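Local coordinates for protein phosphoserine aminotransferase SerC (Cytophaga hutchinsonii ATCC 33406, PDB 3FFR) that probably catalyses the pyridoxal-phosphate-dependent transfer of an amino group from glutamate to 3-phosphohydroxypyruvate, giving phosphoserine for serine biosynthesis, at residues Asp50-Lys53 / Thr54-Leu58; Thr71-Trp74 / Glu75-Gln79; Trp202-Asp206 / Arg207-Lys211. One frame throughout, in Å; residues are numbered along the deposited sequence.

Contact 1. Residues Asp50-Lys53 / Thr54-Leu58; sequences DNLK and TLLEL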
loop_
_atom_site.group_PDB
_atom_site.type_symbol
_atom_site.label_atom_id
_atom_site.label_comp_id
_atom_site.label_asym_id
_atom_site.label_seq_id
_atom_site.Cartn_x
_atom_site.Cartn_y
_atom_site.Cartn_z
ATOM N N ASP A 50 -13.626 6.706 -12.491
ATOM C CA ASP A 50 -14.536 6.780 -13.635
ATOM C C ASP A 50 -14.099 5.875 -14.781
ATOM O O ASP A 50 -14.929 5.246 -15.436
ATOM C CB ASP A 50 -14.641 8.221 -14.185
ATOM C CG ASP A 50 -15.508 9.137 -13.322
ATOM O OD1 ASP A 50 -16.164 8.631 -12.389
ATOM O OD2 ASP A 50 -15.538 10.376 -13.583
ATOM N N ASN A 51 -12.804 5.886 -15.089
ATOM C CA ASN A 51 -12.309 5.095 -16.245
ATOM C C ASN A 51 -12.538 3.611 -16.018
ATOM O O ASN A 51 -12.838 2.882 -16.940
ATOM C CB ASN A 51 -10.831 5.342 -16.568
ATOM C CG ASN A 51 -10.587 6.681 -17.262
ATOM O OD1 ASN A 51 -11.542 7.420 -17.592
ATOM N ND2 ASN A 51 -9.290 7.017 -17.475
ATOM N N LEU A 52 -12.407 3.166 -14.769
ATOM C CA LEU A 52 -12.661 1.756 -14.459
ATOM C C LEU A 52 -14.149 1.453 -14.655
ATOM O O LEU A 52 -14.514 0.388 -15.164
ATOM C CB LEU A 52 -12.217 1.373 -13.046
ATOM C CG LEU A 52 -10.711 1.209 -12.853
ATOM C CD1 LEU A 52 -10.369 1.160 -11.341
ATOM C CD2 LEU A 52 -10.203 -0.068 -13.568
ATOM N N LYS A 53 -14.990 2.382 -14.229
ATOM C CA LYS A 53 -16.451 2.153 -14.354
ATOM C C LYS A 53 -16.821 2.063 -15.830
ATOM O O LYS A 53 -17.687 1.287 -16.242
ATOM C CB LYS A 53 -17.249 3.240 -13.647
ATOM C CG LYS A 53 -17.089 3.197 -12.141
ATOM C CD LYS A 53 -17.681 4.404 -11.403
ATOM C CE LYS A 53 -17.421 4.303 -9.924
ATOM N NZ LYS A 53 -17.986 5.436 -9.121
ATOM N N THR A 54 -16.149 2.869 -16.631
ATOM C CA THR A 54 -16.452 2.880 -18.075
ATOM C C THR A 54 -15.908 1.597 -18.736
ATOM O O THR A 54 -16.614 0.851 -19.456
ATOM C CB THR A 54 -15.856 4.128 -18.748
ATOM O OG1 THR A 54 -16.392 5.305 -18.134
ATOM C CG2 THR A 54 -16.182 4.148 -20.236
ATOM N N LEU A 55 -14.654 1.314 -18.440
ATOM C CA LEU A 55 -13.983 0.164 -19.081
ATOM C C LEU A 55 -14.657 -1.154 -18.756
ATOM O O LEU A 55 -14.740 -2.059 -19.596
ATOM C CB LEU A 55 -12.531 0.088 -18.638
ATOM C CG LEU A 55 -11.670 -1.000 -19.283
ATOM C CD1 LEU A 55 -11.413 -0.614 -20.718
ATOM C CD2 LEU A 55 -10.338 -1.175 -18.481
ATOM N N LEU A 56 -15.080 -1.259 -17.503
ATOM C CA LEU A 56 -15.682 -2.489 -16.984
ATOM C C LEU A 56 -17.200 -2.486 -17.060
ATOM O O LEU A 56 -17.868 -3.440 -16.683
ATOM C CB LEU A 56 -15.207 -2.757 -15.560
ATOM C CG LEU A 56 -13.690 -2.982 -15.440
ATOM C CD1 LEU A 56 -13.299 -3.203 -13.932
ATOM C CD2 LEU A 56 -13.201 -4.133 -16.356
ATOM N N GLU A 57 -17.735 -1.404 -17.580
ATOM C CA GLU A 57 -19.193 -1.268 -17.765
ATOM C C GLU A 57 -19.977 -1.544 -16.465
ATOM O O GLU A 57 -20.984 -2.255 -16.423
ATOM C CB GLU A 57 -19.671 -2.148 -18.917
ATOM C CG GLU A 57 -18.937 -1.811 -20.214
ATOM C CD GLU A 57 -19.265 -2.732 -21.360
ATOM O OE1 GLU A 57 -20.436 -3.086 -21.557
ATOM O OE2 GLU A 57 -18.325 -3.093 -22.074
ATOM N N LEU A 58 -19.535 -0.903 -15.408
ATOM C CA LEU A 58 -20.151 -1.086 -14.115
ATOM C C LEU A 58 -21.451 -0.314 -13.979
ATOM O O LEU A 58 -21.534 0.868 -14.350
ATOM C CB LEU A 58 -19.216 -0.632 -13.007
ATOM C CG LEU A 58 -17.900 -1.403 -12.838
ATOM C CD1 LEU A 58 -16.989 -0.741 -11.775
ATOM C CD2 LEU A 58 -18.204 -2.856 -12.505
HETATM O O HOH W 1 -14.409 7.338 -18.246
#
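Leu58 folds back over Lys53, its CD1 3.9 Å from Lys53 CA and 4.0 Å from Lys53 CG, and the two side chains cross at about a right angle. The lysine's methylenes supply apolar surface here, while its extended chain carries NZ onward to a salt bridge with Glu63. The turn at the helix end brings Leu58 back to Lys53. Leu58 N bonds to Lys53 O at 3.0 Å, on a lone pair in the carbonyl plane, and Glu57 N returns to Thr54 O at 3.1 Å. With Glu57 at positive phi (53°), this is a Schellman motif closing helix 39-55. One turn back, ordinary helical bonds hold Thr54, Leu55 and Leu56. Thr54 turns OG1 beside its own backbone N (chi1 -59°), which brings the hydroxyl 3.1 Å from Asp50 O. Thr54 OG1 also lies 2.8 Å from a water that donates to Asn51 OD1, so threonine suits this partly wet flank. Asn51 ND2 reaches Gly253 O. The leucines are apolar and pack inward: Leu52 and Leu56 press on strand 200-205, Leu55 meets Leu260 of helix 246-262, and Leu58 lies against Val64 of strand 62-67 and Ile203 of strand 200-205.

Contact 2. Residues Thr71-Trp74 / Glu75-Gln79; sequences TEIW and ERIIQ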
loop_
_atom_site.group_PDB
_atom_site.type_symbol
_atom_site.label_atom_id
_atom_site.label_comp_id
_atom_site.label_asym_id
_atom_site.label_seq_id
_atom_site.Cartn_x
_atom_site.Cartn_y
_atom_site.Cartn_z
ATOM N N THR A 71 -4.279 -8.888 -1.523
ATOM C CA THR A 71 -4.189 -9.667 -0.273
ATOM C C THR A 71 -4.889 -8.910 0.876
ATOM O O THR A 71 -5.665 -9.479 1.665
ATOM C CB THR A 71 -2.730 -10.011 0.093
ATOM O OG1 THR A 71 -2.118 -10.739 -0.988
ATOM C CG2 THR A 71 -2.638 -10.874 1.380
ATOM N N GLU A 72 -4.708 -7.598 0.895
ATOM C CA GLU A 72 -5.415 -6.774 1.858
ATOM C C GLU A 72 -6.937 -6.941 1.672
ATOM O O GLU A 72 -7.685 -7.082 2.643
ATOM C CB GLU A 72 -5.080 -5.287 1.741
ATOM C CG GLU A 72 -5.856 -4.527 2.785
ATOM C CD GLU A 72 -5.731 -3.012 2.831
ATOM O OE1 GLU A 72 -5.001 -2.407 2.027
ATOM O OE2 GLU A 72 -6.409 -2.429 3.731
ATOM N N ILE A 73 -7.358 -6.912 0.410
ATOM C CA ILE A 73 -8.767 -7.047 0.041
ATOM C C ILE A 73 -9.339 -8.407 0.542
ATOM O O ILE A 73 -10.453 -8.456 1.111
ATOM C CB ILE A 73 -9.053 -6.780 -1.450
ATOM C CG1 ILE A 73 -8.743 -5.316 -1.788
ATOM C CG2 ILE A 73 -10.541 -7.116 -1.770
ATOM C CD1 ILE A 73 -8.621 -5.052 -3.290
ATOM N N TRP A 74 -8.561 -9.476 0.428
ATOM C CA TRP A 74 -9.039 -10.761 1.007
ATOM C C TRP A 74 -9.421 -10.568 2.494
ATOM O O TRP A 74 -10.459 -10.978 2.984
ATOM C CB TRP A 74 -7.975 -11.829 0.970
ATOM C CG TRP A 74 -7.669 -12.437 -0.344
ATOM C CD1 TRP A 74 -8.421 -12.431 -1.483
ATOM C CD2 TRP A 74 -6.502 -13.214 -0.645
ATOM N NE1 TRP A 74 -7.785 -13.157 -2.481
ATOM C CE2 TRP A 74 -6.608 -13.645 -1.986
ATOM C CE3 TRP A 74 -5.397 -13.591 0.091
ATOM C CZ2 TRP A 74 -5.650 -14.463 -2.575
ATOM C CZ3 TRP A 74 -4.440 -14.368 -0.497
ATOM C CH2 TRP A 74 -4.554 -14.784 -1.820
ATOM N N GLU A 75 -8.499 -9.979 3.238
ATOM C CA GLU A 75 -8.717 -9.733 4.673
ATOM C C GLU A 75 -9.937 -8.857 4.935
ATOM O O GLU A 75 -10.777 -9.168 5.805
ATOM C CB GLU A 75 -7.465 -9.133 5.319
ATOM C CG GLU A 75 -7.596 -8.966 6.833
ATOM C CD GLU A 75 -6.379 -8.310 7.445
ATOM O OE1 GLU A 75 -6.309 -7.076 7.386
ATOM O OE2 GLU A 75 -5.601 -9.025 8.077
ATOM N N ARG A 76 -10.043 -7.764 4.175
ATOM C CA ARG A 76 -11.130 -6.794 4.355
ATOM C C ARG A 76 -12.482 -7.384 3.998
ATOM O O ARG A 76 -13.517 -7.017 4.594
ATOM C CB ARG A 76 -10.901 -5.491 3.580
ATOM C CG ARG A 76 -9.599 -4.769 3.867
ATOM C CD ARG A 76 -9.274 -4.682 5.331
ATOM N NE ARG A 76 -8.023 -3.915 5.549
ATOM C CZ ARG A 76 -7.470 -3.739 6.741
ATOM N NH1 ARG A 76 -8.022 -4.314 7.808
ATOM N NH2 ARG A 76 -6.388 -2.972 6.860
ATOM N N ILE A 77 -12.512 -8.281 3.016
ATOM C CA ILE A 77 -13.768 -8.969 2.668
ATOM C C ILE A 77 -14.322 -9.724 3.867
ATOM O O ILE A 77 -15.498 -9.602 4.230
ATOM C CB ILE A 77 -13.616 -9.948 1.454
ATOM C CG1 ILE A 77 -13.504 -9.122 0.163
ATOM C CG2 ILE A 77 -14.791 -10.974 1.392
ATOM C CD1 ILE A 77 -12.985 -9.911 -1.068
ATOM N N ILE A 78 -13.448 -10.480 4.522
ATOM C CA ILE A 78 -13.892 -11.306 5.655
ATOM C C ILE A 78 -14.250 -10.422 6.851
ATOM O O ILE A 78 -15.293 -10.615 7.516
ATOM C CB ILE A 78 -12.859 -12.401 5.990
ATOM C CG1 ILE A 78 -12.640 -13.314 4.779
ATOM C CG2 ILE A 78 -13.335 -13.252 7.179
ATOM C CD1 ILE A 78 -11.350 -14.146 4.871
ATOM N N GLN A 79 -13.427 -9.421 7.111
ATOM C CA GLN A 79 -13.724 -8.518 8.245
ATOM C C GLN A 79 -14.994 -7.735 8.128
ATOM O O GLN A 79 -15.719 -7.526 9.116
ATOM C CB GLN A 79 -12.571 -7.525 8.478
ATOM C CG GLN A 79 -11.273 -8.203 8.933
ATOM C CD GLN A 79 -10.062 -7.264 8.902
ATOM O OE1 GLN A 79 -10.046 -6.275 8.167
ATOM N NE2 GLN A 79 -9.046 -7.572 9.709
#
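Arg76 offers one edge of its guanidinium to Glu72 and another to Gln79, while Glu75 lies over a face. At the first edge NE and NH2 both point at a single oxygen, Glu72 OE2. The NE bond is short (2.8 Å to OE2) and fairly straight, and uses the anti lone pair; NH2 stands 3.2 Å from OE2 and meets it from above the carboxylate plane. The unequal approach is consistent with the 65° between the carboxylate and guanidinium planes. Gln79 OE1 takes NH1 of Arg76 in plane at 2.8 Å, which with the Glu72 grip fixes the group's rotation. Glu75 OE1 sits over the face, 3.3 Å from Arg76 NH1, attracted by charge alone. A bend at chi2 (-45°) places the guanidinium beside Glu72, a turn back, with Gln79 on its other edge. The other flat group, the Trp74 indole, carries Thr71 CA 3.9 Å above one face; Phe98 stacks with it, and Asp167 OD2 accepts its NE1.

Thr71 to Gln79 all belong to helix 70-81, whose first turn faces the cofactor phosphate, as in other fold-type I aminotransferases: Thr71 OG1 bonds to OP3 of the pyridoxal-phosphate lysine at position 191. On another side, Ile73 CG2 and Ile77 CD1 approach to 3.8 Å, a branched apolar pair suited to burial one turn apart.

Glu72 OE2 also accepts from His226 ND1, so three donors grip this buried oxygen, which probably favours a charged carboxylate. Glu75 and Arg76 extend the salt-bridge network across the dimer interface: Glu75 OE1 meets Arg76 of the second subunit, Arg76 NH2 meets that subunit's Glu75, and Glu75 OE2 binds its Thr224.

Contact 3. Residues Trp202-Asp206 / Arg207-Lys211; sequences WILND and RVIEK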
loop_
_atom_site.group_PDB
_atom_site.type_symbol
_atom_site.label_atom_id
_atom_site.label_comp_id
_atom_site.label_asym_id
_atom_site.label_seq_id
_atom_site.Cartn_x
_atom_site.Cartn_y
_atom_site.Cartn_z
ATOM N N TRP A 202 -10.998 -2.789 -5.250
ATOM C CA TRP A 202 -12.173 -3.530 -4.778
ATOM C C TRP A 202 -13.423 -2.903 -5.371
ATOM O O TRP A 202 -13.786 -1.798 -5.061
ATOM C CB TRP A 202 -12.194 -3.552 -3.244
ATOM C CG TRP A 202 -13.214 -4.435 -2.603
ATOM C CD1 TRP A 202 -13.989 -5.383 -3.212
ATOM C CD2 TRP A 202 -13.459 -4.570 -1.190
ATOM N NE1 TRP A 202 -14.776 -6.008 -2.288
ATOM C CE2 TRP A 202 -14.460 -5.552 -1.034
ATOM C CE3 TRP A 202 -12.971 -3.917 -0.059
ATOM C CZ2 TRP A 202 -14.978 -5.918 0.223
ATOM C CZ3 TRP A 202 -13.486 -4.279 1.195
ATOM C CH2 TRP A 202 -14.485 -5.253 1.324
ATOM N N ILE A 203 -14.045 -3.660 -6.256
ATOM C CA ILE A 203 -15.289 -3.271 -6.905
ATOM C C ILE A 203 -16.400 -4.009 -6.160
ATOM O O ILE A 203 -16.359 -5.239 -6.011
ATOM C CB ILE A 203 -15.247 -3.652 -8.398
ATOM C CG1 ILE A 203 -14.212 -2.754 -9.127
ATOM C CG2 ILE A 203 -16.645 -3.566 -9.028
ATOM C CD1 ILE A 203 -13.946 -3.179 -10.544
ATOM N N LEU A 204 -17.368 -3.257 -5.654
ATOM C CA LEU A 204 -18.402 -3.878 -4.816
ATOM C C LEU A 204 -19.724 -3.176 -4.942
ATOM O O LEU A 204 -19.788 -1.994 -5.224
ATOM C CB LEU A 204 -17.961 -3.870 -3.340
ATOM C CG LEU A 204 -17.973 -2.547 -2.523
ATOM C CD1 LEU A 204 -17.591 -2.841 -1.068
ATOM C CD2 LEU A 204 -17.056 -1.417 -3.110
ATOM N N ASN A 205 -20.774 -3.940 -4.710
ATOM C CA ASN A 205 -22.127 -3.408 -4.814
ATOM C C ASN A 205 -22.811 -3.058 -3.499
ATOM O O ASN A 205 -22.288 -3.174 -2.368
ATOM C CB ASN A 205 -23.031 -4.311 -5.689
ATOM C CG ASN A 205 -23.479 -5.591 -4.972
ATOM O OD1 ASN A 205 -23.189 -5.787 -3.801
ATOM N ND2 ASN A 205 -24.190 -6.466 -5.687
ATOM N N ASP A 206 -24.021 -2.570 -3.704
ATOM C CA ASP A 206 -24.894 -2.133 -2.607
ATOM C C ASP A 206 -25.110 -3.220 -1.555
ATOM O O ASP A 206 -25.215 -2.929 -0.363
ATOM C CB ASP A 206 -26.277 -1.667 -3.149
ATOM C CG ASP A 206 -27.065 -2.792 -3.941
ATOM O OD1 ASP A 206 -26.582 -3.433 -4.921
ATOM O OD2 ASP A 206 -28.256 -3.010 -3.586
ATOM N N ARG A 207 -25.239 -4.459 -2.015
ATOM C CA ARG A 207 -25.485 -5.595 -1.097
ATOM C C ARG A 207 -24.282 -5.812 -0.151
ATOM O O ARG A 207 -24.407 -6.093 1.058
ATOM C CB ARG A 207 -25.816 -6.878 -1.879
ATOM C CG ARG A 207 -27.064 -6.745 -2.753
ATOM C CD ARG A 207 -27.467 -8.020 -3.419
ATOM N NE ARG A 207 -27.829 -9.033 -2.442
ATOM C CZ ARG A 207 -27.178 -10.182 -2.249
ATOM N NH1 ARG A 207 -26.150 -10.536 -2.990
ATOM N NH2 ARG A 207 -27.599 -11.007 -1.306
ATOM N N VAL A 208 -23.101 -5.648 -0.719
ATOM C CA VAL A 208 -21.878 -5.804 0.043
ATOM C C VAL A 208 -21.783 -4.686 1.099
ATOM O O VAL A 208 -21.526 -4.938 2.281
ATOM C CB VAL A 208 -20.630 -5.793 -0.878
ATOM C CG1 VAL A 208 -19.357 -5.906 -0.039
ATOM C CG2 VAL A 208 -20.678 -6.989 -1.884
ATOM N N ILE A 209 -22.043 -3.465 0.652
ATOM C CA ILE A 209 -21.994 -2.266 1.516
ATOM C C ILE A 209 -22.985 -2.448 2.670
ATOM O O ILE A 209 -22.673 -2.253 3.839
ATOM C CB ILE A 209 -22.309 -0.987 0.696
ATOM C CG1 ILE A 209 -21.147 -0.719 -0.315
ATOM C CG2 ILE A 209 -22.521 0.228 1.628
ATOM C CD1 ILE A 209 -21.530 0.181 -1.492
ATOM N N GLU A 210 -24.184 -2.876 2.331
ATOM C CA GLU A 210 -25.229 -3.021 3.359
ATOM C C GLU A 210 -24.896 -4.093 4.371
ATOM O O GLU A 210 -25.204 -3.960 5.561
ATOM C CB GLU A 210 -26.600 -3.259 2.746
ATOM C CG GLU A 210 -27.130 -1.981 2.109
ATOM C CD GLU A 210 -27.098 -0.728 3.057
ATOM O OE1 GLU A 210 -27.528 -0.820 4.251
ATOM O OE2 GLU A 210 -26.673 0.368 2.580
ATOM N N LYS A 211 -24.228 -5.140 3.919
ATOM C CA LYS A 211 -23.855 -6.212 4.857
ATOM C C LYS A 211 -22.864 -5.658 5.891
ATOM O O LYS A 211 -22.971 -5.933 7.086
ATOM C CB LYS A 211 -23.278 -7.447 4.124
ATOM C CG LYS A 211 -22.747 -8.544 5.065
ATOM C CD LYS A 211 -23.839 -9.220 5.911
ATOM C CE LYS A 211 -23.274 -10.298 6.843
ATOM N NZ LYS A 211 -22.816 -11.498 6.123
HETATM O O HOH W 2 -26.038 0.124 -0.090
#
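Asn205 ends strand 200-205 and its side chain caps helix 206-217, which leaves almost perpendicularly: the axes of the short segments 202-205 and 207-211 make 85° and approach to 6.6 Å. The amide oxygen does the capping. Asn205 OD1 accepts from Val208 N at 3.1 Å, nearly along its own C=O axis, and so satisfies a first-turn N-H that lacks a helical carbonyl. Its chi1 of 76° sets CG between backbone N and carbonyl carbon, curling the amide toward the new helix. The main-chain oxygen of Asn205 meanwhile receives Ile209 N at 3.0 Å, so a single residue serves two helix donors. ND2 is held by Asp183 OD1, which also takes Arg207 NH1; asparagine, donor and acceptor at once, suits the junction.

Beneath the turn the contact is apolar. Leu204 CD1 reaches Val208 CG1 at 3.7 Å, the two side chains crossing at about a right angle, and the same methyl lies over one face of the Trp202 ring, toward its rim. Val208 CG1 also approaches Trp202 CZ2 obliquely at 4.4 Å. On the outer side, a water donates to Asp206 O and Glu210 OE2; Glu210 OE2 also forms a salt bridge with Lys213 NZ.

Strand 200-205 runs between antiparallel strands 62-67 and 184-188 of the seven-stranded sheet; Trp202 packs on helices 70-81 and 228-235, while Ile209 meets Leu232 of the latter.

Overall arrangement
Strand 200-205 joins the three contacts. Ile203 touches Leu56 and Leu58 of contact 1, whereas Trp202 lies against Ile73, Arg76 and Ile77 of contact 2, so consecutive residues of contact 3 pack against different parts of the fold: the chain just after helix 39-55, and helix 70-81. Contacts 1 and 2 do not touch; their centres are about 23 Å apart. Contact 2 is wholly buried, between the cofactor and the subunit interface, and its charges are paired in a network. Contact 3 is mostly buried, with a wet outer rim, and contact 1 is partly exposed. Contacts 1 and 3 show complementary helix-end chemistry: a backbone Schellman closure at a C-terminus, and an asparagine side-chain cap at an N-terminus.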